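Side-chain contacts in Polyphosphate:AMP phosphotransferase (Meiothermus ruber H328, PDB 5O6M), which transfers phosphate from inorganic polyphosphate to nucleotides, converting AMP to ADP and ADP to ATP, and also accepts guanosine, cytidine and uridine mono- and diphosphates: residues D71-I74 against R75-D79; R178-E181 against R182-N185; W190-R193 against M194-E198; R200-W203 against D204-E208. The protein carries 1 engineered substitution. One frame throughout, in Å; residues are numbered along the deposited sequence. Where two conformers were deposited one is given.

Contact 1: D71-I74 against R75-D79; sequences DGTI and RVVFD. With PO4 (phosphate ion), chain Y; PO4 (phosphate ion), chain B.
The Arg-75 guanidinium has the backbone carbonyl of Asp-71 over one face, Asp-71 O standing 4.3 Å above its plane toward the rim. At its edge is one of two phosphate ions, whose O1 takes a weak hydrogen bond from Arg-75 NH1 at 3.3 Å (144° at the hydrogen). Arg-75 was deposited in two conformers, so this weak bond is doubtful; its NE forms a salt bridge with Glu-48 of the second subunit. The Phe-78 ring carries Val-77 CG1 over one face and has Ile-74 O at its edge, 3.6 Å from Phe-78 CD2. A chi1 of -59° keeps the ring beside its own backbone N and turns that edge to the carbonyl one turn back. Ile-74 O also receives Phe-78 N, weakly, at 3.3 Å, where the helix ends.

Thr-73 and Val-77 lie alongside each other, with Thr-73 CG2 pressed to 3.4 Å from Val-77 CG2, tighter than usual for methyls. Such slim beta-branched residues suit a face covered by Asn-236 and Ser-240 of helix 232-249, and Thr-73 OG1 is turned back to bond Gly-69 O. On the sheet side, Ile-74 and Phe-78 bring apolar bulk to Ile-119 of strand 117-121. Gly-72, without a side chain, adds no bulk next to the Arg-75 guanidinium. Asp-71 N points at O3 of the other phosphate, a bond modelled too short to trust in detail, and its carboxylate pairs with Lys-191. A phosphate held by the amides of Gly-69, Lys-70 and Asp-71 at a helix start is the hallmark of the P-loop, as expected in this P-loop NTPase clan.

Contact 2: R178-E181 against R182-N185; sequences RLQE and RLDN. With PO4 (phosphate ion), chain Y.
Arg-182 closes a helical turn onto Arg-178, its backbone N reaching Arg-178 O at 2.7 Å. From there its long side chain runs out, bends at chi3, and presents the guanidinium edge to a phosphate ion. Arg-182 NH1 meets phosphate O2 at 2.7 Å in an almost straight bond (170°), and the backbone amides of Gly-69, Lys-70 and Asp-71 hold the same ion. Leu-183 faces inward instead: Leu-183 CD1 lies 3.0 Å from Leu-179 O, and its apolar branches also meet Phe-192, a greasy partner that suits a buried leucine. Asp-184 is the first residue to leave the helix and centres an inverse gamma turn. Its N still bonds Gln-180 O at 2.8 Å, while Asp-184 OD1 takes a weak bond from Gln-180 NE2 at 3.3 Å. Gln-180 bends at chi2 (65°) to bring its amide round, and the amide and carboxylate planes are 21° apart. Asn-185 lies alongside Glu-181, Asn-185 ND2 giving a weak bond to Glu-181 OE1 at 3.4 Å; its OD1 accepts from the backbone N of Glu-187. Glu-181 OE2 forms a salt bridge with Lys-188. Without the carboxylate of Glu-181, as with an alanine here, Lys-188 would probably lose its mate and the Asn-185 amide would be freer to turn. The side-chain bonds across the end of helix 172-183 are thus long and weak, added to a sound backbone bond and the Lys-188 salt bridge, whereas the short, straight bond of Arg-182 is likely to help offset the phosphate's negative charge over the P-loop.

Contact 3: W190-R193 against M194-E198; sequences WKFR and MGDLE. With ATP (adenosine-5'-triphosphate), chain X.
Arg-193 begins against the turn that leads into helix 195-201, its CB 3.9 Å from Gly-195 N. The chain then runs straight out from CG to NE, away from the helix and to the bound ATP. There Arg-193 NE and CZ come close to ATP O1B, Arg-193 NH1 comes to 3.4 Å from ATP C5', and Arg-193 NH2 lies 2.8 Å from ATP O1B. That oxygen sits over a face of the guanidinium, off the plane in which its N-H groups point. The backbone of Arg-193 serves the helix: its O accepts from Asp-196 N at 3.1 Å, with the donor well above the carbonyl plane (72° out of it).

Phe-192 CG stands anti to its own N (chi1 178°), which carries the ring to Leu-197, where Phe-192 CZ touches Leu-197 CG at 3.8 Å. Met-194 SD, 4.0 Å from Phe-192 CE1, adds an oblique Met-aromatic contact, for which a flexible thioether is well suited. Asp-196 OD1, buried beside Leu-179, has no partner in the model, and its carboxylate does not touch the Arg-193 charge. The guanidinium lies instead against the nucleotide, where it probably balances the negative charge of the beta-phosphate.

Contact 4: R200-W203 against D204-E208; sequences RRLW and DRYQE
At the junction where helix 195-201 gives way to helix 203-217, Trp-203 and Gln-207 stack one turn apart in the opening turn of the second helix. Gln-207 CG makes a CH-pi contact with the five-membered ring of Trp-203, 3.7 Å from its centroid and 30° off the normal. Beyond it the amide lies almost flat on the indole, the two planes 14° apart, with Gln-207 NE2 3.6 Å from Trp-203 CZ2. At the ring's edge stands Asp-204 OD1, 3.5 Å from Trp-203 CD1, its carboxylate nearly upright to the indole.

Leu-202 occupies the N-cap position of this helix, though its apolar side chain cannot cap it; its carbonyl starts the i to i+4 series, Leu-202 O receiving Tyr-206 N at 3.1 Å. Gln-207 N follows onto Trp-203 O at 2.9 Å, in the carbonyl plane. Leu-202 CB packs 4.0 Å from Tyr-206 CD1, and its CD2 lies at the edge of the Arg-205 guanidinium. Shrinking the Trp-203 indole to an alanine is likely to take the flat support from the Gln-207 amide, free it to turn, and open a gap beside Lys-172 and Gln-175. Tyr-206 rests on Val-130 and Val-133 of helix 130-133, its hydroxyl bonded to Asp-199 OD1.

How the contacts relate
Along the chain the contacts run in the order 1, 2, 3, 4, all within the PPK2 domain. Contact 1 lies on helix 70-77, contact 2 closes helix 172-183, contact 3 enters helix 195-201, and contact 4 passes from that helix into helix 203-217. Contacts 1 and 2 have centres 19 Å apart and do not touch, yet share one phosphate ion. The Asp-71 OD2 to Lys-191 NZ salt bridge (2.9 Å) joins contact 3 to contact 1, and the centres of contacts 2 and 3 are 11 Å apart. Contacts 1 to 3 thus converge on the phosphate-binding side of the P-loop fold, while contact 4, about 25 Å from contact 1 between centres, continues helix 195-201 away from them.

Contact 1: D71-I74 against R75-D79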
loop_
_atom_site.group_PDB
_atom_site.type_symbol
_atom_site.label_atom_id
_atom_site.label_comp_id
_atom_site.label_asym_id
_atom_site.label_seq_id
_atom_site.Cartn_x
_atom_site.Cartn_y
_atom_site.Cartn_z
ATOM N N ASP D 71 1.650 -11.581 -22.828
ATOM C CA ASP D 71 0.421 -12.146 -22.278
ATOM C C ASP D 71 0.329 -13.644 -22.550
ATOM O O ASP D 71 -0.037 -14.421 -21.661
ATOM C CB ASP D 71 -0.805 -11.422 -22.845
ATOM C CG ASP D 71 -0.882 -9.957 -22.421
ATOM O OD1 ASP D 71 -0.356 -9.605 -21.341
ATOM O OD2 ASP D 71 -1.473 -9.153 -23.174
ATOM N N GLY D 72 0.676 -14.073 -23.766
ATOM C CA GLY D 72 0.603 -15.492 -24.082
ATOM C C GLY D 72 1.564 -16.327 -23.259
ATOM O O GLY D 72 1.227 -17.431 -22.822
ATOM N N THR D 73 2.769 -15.806 -23.023
ATOM C CA THR D 73 3.750 -16.531 -22.223
ATOM C C THR D 73 3.231 -16.781 -20.816
ATOM O O THR D 73 3.327 -17.896 -20.294
ATOM C CB THR D 73 5.064 -15.747 -22.175
ATOM O OG1 THR D 73 5.574 -15.585 -23.506
ATOM C CG2 THR D 73 6.088 -16.473 -21.312
ATOM N N ILE D 74 2.688 -15.741 -20.177
ATOM C CA ILE D 74 2.111 -15.901 -18.846
ATOM C C ILE D 74 1.004 -16.943 -18.874
ATOM O O ILE D 74 0.954 -17.848 -18.033
ATOM C CB ILE D 74 1.586 -14.552 -18.322
ATOM C CG1 ILE D 74 2.744 -13.600 -18.024
ATOM C CG2 ILE D 74 0.728 -14.770 -17.092
ATOM C CD1 ILE D 74 2.312 -12.166 -17.785
ATOM N N ARG D 75 0.094 -16.827 -19.842
ATOM C CA ARG D 75 -1.038 -17.743 -19.908
ATOM C C ARG D 75 -0.570 -19.181 -20.089
ATOM O O ARG D 75 -1.039 -20.092 -19.397
ATOM C CB ARG D 75 -1.977 -17.329 -21.044
ATOM C CG ARG D 75 -3.282 -18.108 -21.086
ATOM C CD ARG D 75 -4.159 -17.698 -22.269
ATOM N NE ARG D 75 -4.515 -16.282 -22.240
ATOM C CZ ARG D 75 -4.095 -15.384 -23.125
ATOM N NH1 ARG D 75 -3.306 -15.755 -24.126
ATOM N NH2 ARG D 75 -4.471 -14.115 -23.015
ATOM N N VAL D 76 0.369 -19.402 -21.007
ATOM C CA VAL D 76 0.779 -20.762 -21.344
ATOM C C VAL D 76 1.810 -21.290 -20.355
ATOM O O VAL D 76 1.650 -22.382 -19.798
ATOM C CB VAL D 76 1.311 -20.813 -22.788
ATOM C CG1 VAL D 76 1.889 -22.184 -23.091
ATOM C CG2 VAL D 76 0.200 -20.470 -23.773
ATOM N N VAL D 77 2.869 -20.519 -20.095
ATOM C CA VAL D 77 3.979 -21.046 -19.305
ATOM C C VAL D 77 3.508 -21.437 -17.912
ATOM O O VAL D 77 3.926 -22.466 -17.365
ATOM C CB VAL D 77 5.126 -20.021 -19.239
ATOM C CG1 VAL D 77 6.173 -20.465 -18.228
ATOM C CG2 VAL D 77 5.742 -19.813 -20.613
ATOM N N PHE D 78 2.616 -20.639 -17.325
ATOM C CA PHE D 78 2.163 -20.853 -15.957
ATOM C C PHE D 78 0.774 -21.479 -15.888
ATOM O O PHE D 78 0.137 -21.448 -14.830
ATOM C CB PHE D 78 2.199 -19.537 -15.182
ATOM C CG PHE D 78 3.562 -18.912 -15.128
ATOM C CD1 PHE D 78 4.417 -19.177 -14.069
ATOM C CD2 PHE D 78 3.994 -18.069 -16.138
ATOM C CE1 PHE D 78 5.675 -18.602 -14.010
ATOM C CE2 PHE D 78 5.252 -17.495 -16.087
ATOM C CZ PHE D 78 6.093 -17.761 -15.021
ATOM N N ASP D 79 0.302 -22.060 -16.988
ATOM C CA ASP D 79 -0.961 -22.785 -16.966
ATOM C C ASP D 79 -0.889 -23.893 -15.926
ATOM O O ASP D 79 0.027 -24.720 -15.950
ATOM C CB ASP D 79 -1.248 -23.367 -18.351
ATOM C CG ASP D 79 -2.614 -24.033 -18.439
ATOM O OD1 ASP D 79 -3.584 -23.335 -18.807
ATOM O OD2 ASP D 79 -2.718 -25.247 -18.153
HETATM P P PO4 Y . 1.479 -9.383 -25.835
HETATM O O1 PO4 Y . 1.260 -10.555 -26.775
HETATM O O2 PO4 Y . 0.578 -8.238 -26.228
HETATM O O3 PO4 Y . 1.154 -9.823 -24.428
HETATM O O4 PO4 Y . 2.915 -8.909 -25.887
HETATM P P PO4 B . -3.262 -12.958 -27.041
HETATM O O1 PO4 B . -3.024 -14.440 -27.190
HETATM O O2 PO4 B . -3.368 -12.322 -28.408
HETATM O O3 PO4 B . -4.553 -12.749 -26.281
HETATM O O4 PO4 B . -2.106 -12.342 -26.289
#

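Contact 2: R178-E181 against R182-N185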
loop_
_atom_site.group_PDB
_atom_site.type_symbol
_atom_site.label_atom_id
_atom_site.label_comp_id
_atom_site.label_asym_id
_atom_site.label_seq_id
_atom_site.Cartn_x
_atom_site.Cartn_y
_atom_site.Cartn_z
ATOM N N ARG D 178 0.512 -10.236 -35.883
ATOM C CA ARG D 178 -0.176 -10.333 -34.601
ATOM C C ARG D 178 -1.068 -9.119 -34.362
ATOM O O ARG D 178 -2.190 -9.257 -33.864
ATOM C CB ARG D 178 0.844 -10.512 -33.476
ATOM C CG ARG D 178 1.737 -11.724 -33.702
ATOM C CD ARG D 178 2.555 -12.113 -32.484
ATOM N NE ARG D 178 3.272 -13.362 -32.732
ATOM C CZ ARG D 178 4.043 -13.980 -31.843
ATOM N NH1 ARG D 178 4.208 -13.466 -30.629
ATOM N NH2 ARG D 178 4.646 -15.116 -32.170
ATOM N N LEU D 179 -0.597 -7.924 -34.725
ATOM C CA LEU D 179 -1.454 -6.750 -34.614
ATOM C C LEU D 179 -2.661 -6.868 -35.539
ATOM O O LEU D 179 -3.793 -6.581 -35.133
ATOM C CB LEU D 179 -0.660 -5.479 -34.918
ATOM C CG LEU D 179 0.272 -4.954 -33.821
ATOM C CD1 LEU D 179 1.173 -3.852 -34.358
ATOM C CD2 LEU D 179 -0.525 -4.455 -32.626
ATOM N N GLN D 180 -2.439 -7.295 -36.786
ATOM C CA GLN D 180 -3.549 -7.540 -37.706
ATOM C C GLN D 180 -4.495 -8.601 -37.156
ATOM O O GLN D 180 -5.702 -8.371 -37.025
ATOM C CB GLN D 180 -3.016 -7.951 -39.082
ATOM C CG GLN D 180 -4.063 -7.912 -40.195
ATOM C CD GLN D 180 -4.585 -6.515 -40.481
ATOM O OE1 GLN D 180 -3.943 -5.728 -41.177
ATOM N NE2 GLN D 180 -5.759 -6.200 -39.945
ATOM N N GLU D 181 -3.960 -9.785 -36.847
ATOM C CA GLU D 181 -4.780 -10.832 -36.251
ATOM C C GLU D 181 -5.509 -10.319 -35.016
ATOM O O GLU D 181 -6.625 -10.760 -34.720
ATOM C CB GLU D 181 -3.907 -12.039 -35.904
ATOM C CG GLU D 181 -4.648 -13.365 -35.821
ATOM C CD GLU D 181 -5.538 -13.465 -34.599
ATOM O OE1 GLU D 181 -6.687 -13.939 -34.734
ATOM O OE2 GLU D 181 -5.089 -13.066 -33.503
ATOM N N ARG D 182 -4.897 -9.377 -34.290
ATOM C CA ARG D 182 -5.560 -8.777 -33.138
ATOM C C ARG D 182 -6.820 -8.029 -33.560
ATOM O O ARG D 182 -7.824 -8.032 -32.836
ATOM C CB ARG D 182 -4.588 -7.836 -32.425
ATOM C CG ARG D 182 -4.942 -7.486 -30.988
ATOM C CD ARG D 182 -3.751 -6.812 -30.310
ATOM N NE ARG D 182 -2.793 -7.777 -29.772
ATOM C CZ ARG D 182 -1.990 -7.533 -28.740
ATOM N NH1 ARG D 182 -1.152 -8.467 -28.306
ATOM N NH2 ARG D 182 -2.010 -6.346 -28.156
ATOM N N LEU D 183 -6.782 -7.371 -34.724
ATOM C CA LEU D 183 -7.981 -6.722 -35.250
ATOM C C LEU D 183 -8.965 -7.740 -35.815
ATOM O O LEU D 183 -10.178 -7.618 -35.613
ATOM C CB LEU D 183 -7.607 -5.694 -36.315
ATOM C CG LEU D 183 -7.116 -4.347 -35.781
ATOM C CD1 LEU D 183 -5.943 -4.560 -34.851
ATOM C CD2 LEU D 183 -6.746 -3.399 -36.910
ATOM N N ASP D 184 -8.469 -8.743 -36.531
ATOM C CA ASP D 184 -9.323 -9.730 -37.192
ATOM C C ASP D 184 -9.786 -10.835 -36.251
ATOM O O ASP D 184 -9.778 -12.013 -36.616
ATOM C CB ASP D 184 -8.588 -10.318 -38.397
ATOM C CG ASP D 184 -8.028 -9.255 -39.319
ATOM O OD1 ASP D 184 -8.417 -8.069 -39.179
ATOM O OD2 ASP D 184 -7.196 -9.602 -40.184
ATOM N N ASN D 185 -10.232 -10.475 -35.062
ATOM C CA ASN D 185 -10.655 -11.453 -34.075
ATOM C C ASN D 185 -11.506 -10.746 -33.032
ATOM O O ASN D 185 -10.982 -10.050 -32.149
ATOM C CB ASN D 185 -9.454 -12.134 -33.415
ATOM C CG ASN D 185 -9.860 -13.261 -32.485
ATOM O OD1 ASN D 185 -11.019 -13.360 -32.084
ATOM N ND2 ASN D 185 -8.906 -14.116 -32.138
HETATM P P PO4 Y . 1.479 -9.383 -25.835
HETATM O O1 PO4 Y . 1.260 -10.555 -26.775
HETATM O O2 PO4 Y . 0.578 -8.238 -26.228
HETATM O O3 PO4 Y . 1.154 -9.823 -24.428
HETATM O O4 PO4 Y . 2.915 -8.909 -25.887
#

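Contact 3: W190-R193 against M194-E198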
loop_
_atom_site.group_PDB
_atom_site.type_symbol
_atom_site.label_atom_id
_atom_site.label_comp_id
_atom_site.label_asym_id
_atom_site.label_seq_id
_atom_site.Cartn_x
_atom_site.Cartn_y
_atom_site.Cartn_z
ATOM N N TRP D 190 -10.315 -5.970 -28.344
ATOM C CA TRP D 190 -10.182 -5.123 -27.164
ATOM C C TRP D 190 -8.723 -4.854 -26.816
ATOM O O TRP D 190 -8.428 -3.840 -26.175
ATOM C CB TRP D 190 -10.886 -5.762 -25.964
ATOM C CG TRP D 190 -10.241 -7.034 -25.519
ATOM C CD1 TRP D 190 -10.416 -8.277 -26.050
ATOM C CD2 TRP D 190 -9.286 -7.179 -24.461
ATOM N NE1 TRP D 190 -9.640 -9.192 -25.380
ATOM C CE2 TRP D 190 -8.934 -8.542 -24.401
ATOM C CE3 TRP D 190 -8.699 -6.287 -23.554
ATOM C CZ2 TRP D 190 -8.023 -9.036 -23.469
ATOM C CZ3 TRP D 190 -7.791 -6.780 -22.631
ATOM C CH2 TRP D 190 -7.464 -8.143 -22.595
ATOM N N LYS D 191 -7.803 -5.734 -27.225
ATOM C CA LYS D 191 -6.383 -5.536 -26.952
ATOM C C LYS D 191 -5.731 -4.488 -27.842
ATOM O O LYS D 191 -4.645 -4.004 -27.505
ATOM C CB LYS D 191 -5.614 -6.850 -27.115
ATOM C CG LYS D 191 -5.874 -7.898 -26.053
ATOM C CD LYS D 191 -5.286 -9.234 -26.484
ATOM C CE LYS D 191 -5.184 -10.203 -25.323
ATOM N NZ LYS D 191 -4.064 -9.832 -24.408
ATOM N N PHE D 192 -6.346 -4.127 -28.965
ATOM C CA PHE D 192 -5.711 -3.231 -29.921
ATOM C C PHE D 192 -5.964 -1.777 -29.548
ATOM O O PHE D 192 -7.113 -1.365 -29.359
ATOM C CB PHE D 192 -6.206 -3.500 -31.342
ATOM C CG PHE D 192 -5.623 -2.566 -32.366
ATOM C CD1 PHE D 192 -6.333 -1.456 -32.797
ATOM C CD2 PHE D 192 -4.362 -2.795 -32.893
ATOM C CE1 PHE D 192 -5.796 -0.594 -33.738
ATOM C CE2 PHE D 192 -3.821 -1.940 -33.833
ATOM C CZ PHE D 192 -4.538 -0.837 -34.255
ATOM N N ARG D 193 -4.884 -1.008 -29.447
ATOM C CA ARG D 193 -4.940 0.433 -29.271
ATOM C C ARG D 193 -4.359 1.124 -30.497
ATOM O O ARG D 193 -3.536 0.553 -31.219
ATOM C CB ARG D 193 -4.159 0.880 -28.031
ATOM C CG ARG D 193 -4.688 0.368 -26.709
ATOM C CD ARG D 193 -3.910 1.009 -25.575
ATOM N NE ARG D 193 -4.271 0.475 -24.267
ATOM C CZ ARG D 193 -3.713 0.869 -23.129
ATOM N NH1 ARG D 193 -2.769 1.803 -23.143
ATOM N NH2 ARG D 193 -4.097 0.334 -21.978
ATOM N N MET D 194 -4.793 2.364 -30.726
ATOM C CA MET D 194 -4.167 3.164 -31.772
ATOM C C MET D 194 -2.729 3.504 -31.404
ATOM O O MET D 194 -1.860 3.580 -32.279
ATOM C CB MET D 194 -4.980 4.431 -32.037
ATOM C CG MET D 194 -6.291 4.164 -32.759
ATOM S SD MET D 194 -6.041 3.395 -34.373
ATOM C CE MET D 194 -5.045 4.633 -35.198
ATOM N N GLY D 195 -2.463 3.721 -30.115
ATOM C CA GLY D 195 -1.089 3.898 -29.682
ATOM C C GLY D 195 -0.189 2.767 -30.135
ATOM O O GLY D 195 1.020 2.955 -30.294
ATOM N N ASP D 196 -0.760 1.575 -30.340
ATOM C CA ASP D 196 0.020 0.460 -30.866
ATOM C C ASP D 196 0.654 0.829 -32.201
ATOM O O ASP D 196 1.778 0.411 -32.505
ATOM C CB ASP D 196 -0.867 -0.778 -31.025
ATOM C CG ASP D 196 -1.014 -1.573 -29.736
ATOM O OD1 ASP D 196 -1.630 -2.662 -29.779
ATOM O OD2 ASP D 196 -0.508 -1.120 -28.687
ATOM N N LEU D 197 -0.066 1.600 -33.018
ATOM C CA LEU D 197 0.449 1.996 -34.324
ATOM C C LEU D 197 1.587 3.001 -34.185
ATOM O O LEU D 197 2.641 2.850 -34.815
ATOM C CB LEU D 197 -0.686 2.564 -35.175
ATOM C CG LEU D 197 -1.806 1.559 -35.453
ATOM C CD1 LEU D 197 -2.869 2.159 -36.356
ATOM C CD2 LEU D 197 -1.241 0.281 -36.058
ATOM N N GLU D 198 1.393 4.036 -33.362
ATOM C CA GLU D 198 2.450 5.022 -33.161
ATOM C C GLU D 198 3.712 4.386 -32.595
ATOM O O GLU D 198 4.824 4.816 -32.924
ATOM C CB GLU D 198 1.965 6.139 -32.238
ATOM C CG GLU D 198 0.871 7.006 -32.833
ATOM C CD GLU D 198 0.410 8.091 -31.879
ATOM O OE1 GLU D 198 0.847 8.083 -30.709
ATOM O OE2 GLU D 198 -0.391 8.954 -32.301
HETATM P PG ATP X . -0.162 -4.289 -22.574
HETATM O O1G ATP X . 0.864 -4.520 -21.497
HETATM O O2G ATP X . 0.459 -3.848 -23.897
HETATM O O3G ATP X . -1.044 -5.519 -22.829
HETATM P PB ATP X . -2.623 -3.020 -21.620
HETATM O O1B ATP X . -3.527 -2.377 -22.599
HETATM O O2B ATP X . -3.009 -4.427 -21.163
HETATM O O3B ATP X . -1.125 -3.092 -22.154
HETATM P PA ATP X . -1.292 -1.495 -19.453
HETATM O O1A ATP X . -0.692 -2.528 -18.584
HETATM O O2A ATP X . -1.921 -0.330 -18.691
HETATM O O3A ATP X . -2.477 -2.127 -20.311
HETATM O "O5'" ATP X . -0.147 -0.805 -20.407
HETATM C "C5'" ATP X . -0.401 0.472 -21.029
HETATM C "C4'" ATP X . 0.870 1.180 -21.437
HETATM O "O4'" ATP X . 1.624 1.618 -20.285
HETATM C "C3'" ATP X . 1.854 0.393 -22.317
HETATM O "O3'" ATP X . 1.858 0.939 -23.631
HETATM C "C2'" ATP X . 3.216 0.614 -21.632
HETATM O "O2'" ATP X . 4.268 0.896 -22.548
HETATM C "C1'" ATP X . 2.921 1.844 -20.785
HETATM N N9 ATP X . 3.852 2.081 -19.687
HETATM C C8 ATP X . 4.316 1.182 -18.763
HETATM N N7 ATP X . 5.237 1.663 -17.962
HETATM C C5 ATP X . 5.385 2.975 -18.386
HETATM C C6 ATP X . 6.224 4.023 -17.956
HETATM N N6 ATP X . 7.144 3.894 -16.997
HETATM N N1 ATP X . 6.111 5.213 -18.584
HETATM C C2 ATP X . 5.232 5.334 -19.583
HETATM N N3 ATP X . 4.405 4.415 -20.085
HETATM C C4 ATP X . 4.531 3.251 -19.440
#

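Contact 4: R200-W203 against D204-E208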
loop_
_atom_site.group_PDB
_atom_site.type_symbol
_atom_site.label_atom_id
_atom_site.label_comp_id
_atom_site.label_asym_id
_atom_site.label_seq_id
_atom_site.Cartn_x
_atom_site.Cartn_y
_atom_site.Cartn_z
ATOM N N ARG D 200 4.504 1.225 -33.236
ATOM C CA ARG D 200 5.022 0.432 -34.344
ATOM C C ARG D 200 5.804 1.301 -35.318
ATOM O O ARG D 200 6.850 0.890 -35.831
ATOM C CB ARG D 200 3.884 -0.272 -35.078
ATOM C CG ARG D 200 4.335 -0.818 -36.410
ATOM C CD ARG D 200 3.391 -1.838 -36.985
ATOM N NE ARG D 200 3.871 -2.259 -38.295
ATOM C CZ ARG D 200 4.760 -3.227 -38.479
ATOM N NH1 ARG D 200 5.254 -3.874 -37.434
ATOM N NH2 ARG D 200 5.156 -3.546 -39.703
ATOM N N ARG D 201 5.297 2.502 -35.590
ATOM C CA ARG D 201 6.003 3.439 -36.453
ATOM C C ARG D 201 7.392 3.765 -35.912
ATOM O O ARG D 201 8.291 4.116 -36.686
ATOM C CB ARG D 201 5.143 4.692 -36.618
ATOM C CG ARG D 201 5.765 5.836 -37.374
ATOM C CD ARG D 201 4.838 7.034 -37.294
ATOM N NE ARG D 201 4.747 7.553 -35.933
ATOM C CZ ARG D 201 5.663 8.324 -35.355
ATOM N NH1 ARG D 201 6.750 8.684 -36.022
ATOM N NH2 ARG D 201 5.485 8.738 -34.108
ATOM N N LEU D 202 7.586 3.656 -34.595
ATOM C CA LEU D 202 8.872 3.866 -33.940
ATOM C C LEU D 202 9.651 2.566 -33.723
ATOM O O LEU D 202 10.510 2.515 -32.837
ATOM C CB LEU D 202 8.672 4.574 -32.596
ATOM C CG LEU D 202 8.162 6.012 -32.586
ATOM C CD1 LEU D 202 7.604 6.359 -31.219
ATOM C CD2 LEU D 202 9.280 6.974 -32.955
ATOM N N TRP D 203 9.360 1.519 -34.498
ATOM C CA TRP D 203 9.946 0.203 -34.247
ATOM C C TRP D 203 11.454 0.270 -34.018
ATOM O O TRP D 203 11.977 -0.328 -33.070
ATOM C CB TRP D 203 9.636 -0.733 -35.417
ATOM C CG TRP D 203 10.341 -2.054 -35.335
ATOM C CD1 TRP D 203 11.609 -2.332 -35.754
ATOM C CD2 TRP D 203 9.803 -3.290 -34.842
ATOM N NE1 TRP D 203 11.905 -3.653 -35.528
ATOM C CE2 TRP D 203 10.813 -4.267 -34.973
ATOM C CE3 TRP D 203 8.572 -3.664 -34.294
ATOM C CZ2 TRP D 203 10.629 -5.589 -34.578
ATOM C CZ3 TRP D 203 8.391 -4.980 -33.905
ATOM C CH2 TRP D 203 9.414 -5.926 -34.047
ATOM N N ASP D 204 12.174 1.000 -34.874
ATOM C CA ASP D 204 13.634 0.974 -34.800
ATOM C C ASP D 204 14.151 1.675 -33.550
ATOM O O ASP D 204 15.108 1.206 -32.921
ATOM C CB ASP D 204 14.241 1.587 -36.061
ATOM C CG ASP D 204 13.960 0.760 -37.301
ATOM O OD1 ASP D 204 14.139 -0.476 -37.238
ATOM O OD2 ASP D 204 13.564 1.338 -38.334
ATOM N N ARG D 205 13.545 2.803 -33.174
ATOM C CA ARG D 205 13.981 3.467 -31.952
ATOM C C ARG D 205 13.727 2.598 -30.725
ATOM O O ARG D 205 14.523 2.621 -29.777
ATOM C CB ARG D 205 13.296 4.825 -31.811
ATOM C CG ARG D 205 13.819 5.883 -32.774
ATOM C CD ARG D 205 13.513 7.283 -32.263
ATOM N NE ARG D 205 12.697 8.053 -33.199
ATOM C CZ ARG D 205 13.174 8.976 -34.030
ATOM N NH1 ARG D 205 12.353 9.625 -34.844
ATOM N NH2 ARG D 205 14.471 9.254 -34.044
ATOM N N TYR D 206 12.640 1.820 -30.726
ATOM C CA TYR D 206 12.404 0.877 -29.634
ATOM C C TYR D 206 13.438 -0.243 -29.623
ATOM O O TYR D 206 13.941 -0.617 -28.558
ATOM C CB TYR D 206 10.991 0.296 -29.721
ATOM C CG TYR D 206 9.944 1.088 -28.966
ATOM C CD1 TYR D 206 8.991 1.841 -29.634
ATOM C CD2 TYR D 206 9.916 1.080 -27.578
ATOM C CE1 TYR D 206 8.034 2.565 -28.938
ATOM C CE2 TYR D 206 8.966 1.798 -26.873
ATOM C CZ TYR D 206 8.028 2.539 -27.558
ATOM O OH TYR D 206 7.082 3.255 -26.857
ATOM N N GLN D 207 13.759 -0.803 -30.793
ATOM C CA GLN D 207 14.771 -1.854 -30.846
ATOM C C GLN D 207 16.107 -1.359 -30.308
ATOM O O GLN D 207 16.817 -2.093 -29.611
ATOM C CB GLN D 207 14.924 -2.371 -32.277
ATOM C CG GLN D 207 13.664 -3.006 -32.839
ATOM C CD GLN D 207 13.431 -4.404 -32.305
ATOM O OE1 GLN D 207 14.203 -5.323 -32.582
ATOM N NE2 GLN D 207 12.367 -4.573 -31.534
ATOM N N GLU D 208 16.473 -0.119 -30.632
ATOM C CA GLU D 208 17.713 0.447 -30.112
ATOM C C GLU D 208 17.668 0.565 -28.594
ATOM O O GLU D 208 18.648 0.251 -27.908
ATOM C CB GLU D 208 17.972 1.807 -30.758
ATOM C CG GLU D 208 18.265 1.725 -32.245
ATOM C CD GLU D 208 18.206 3.072 -32.935
ATOM O OE1 GLU D 208 17.943 4.084 -32.252
ATOM O OE2 GLU D 208 18.415 3.117 -34.166
#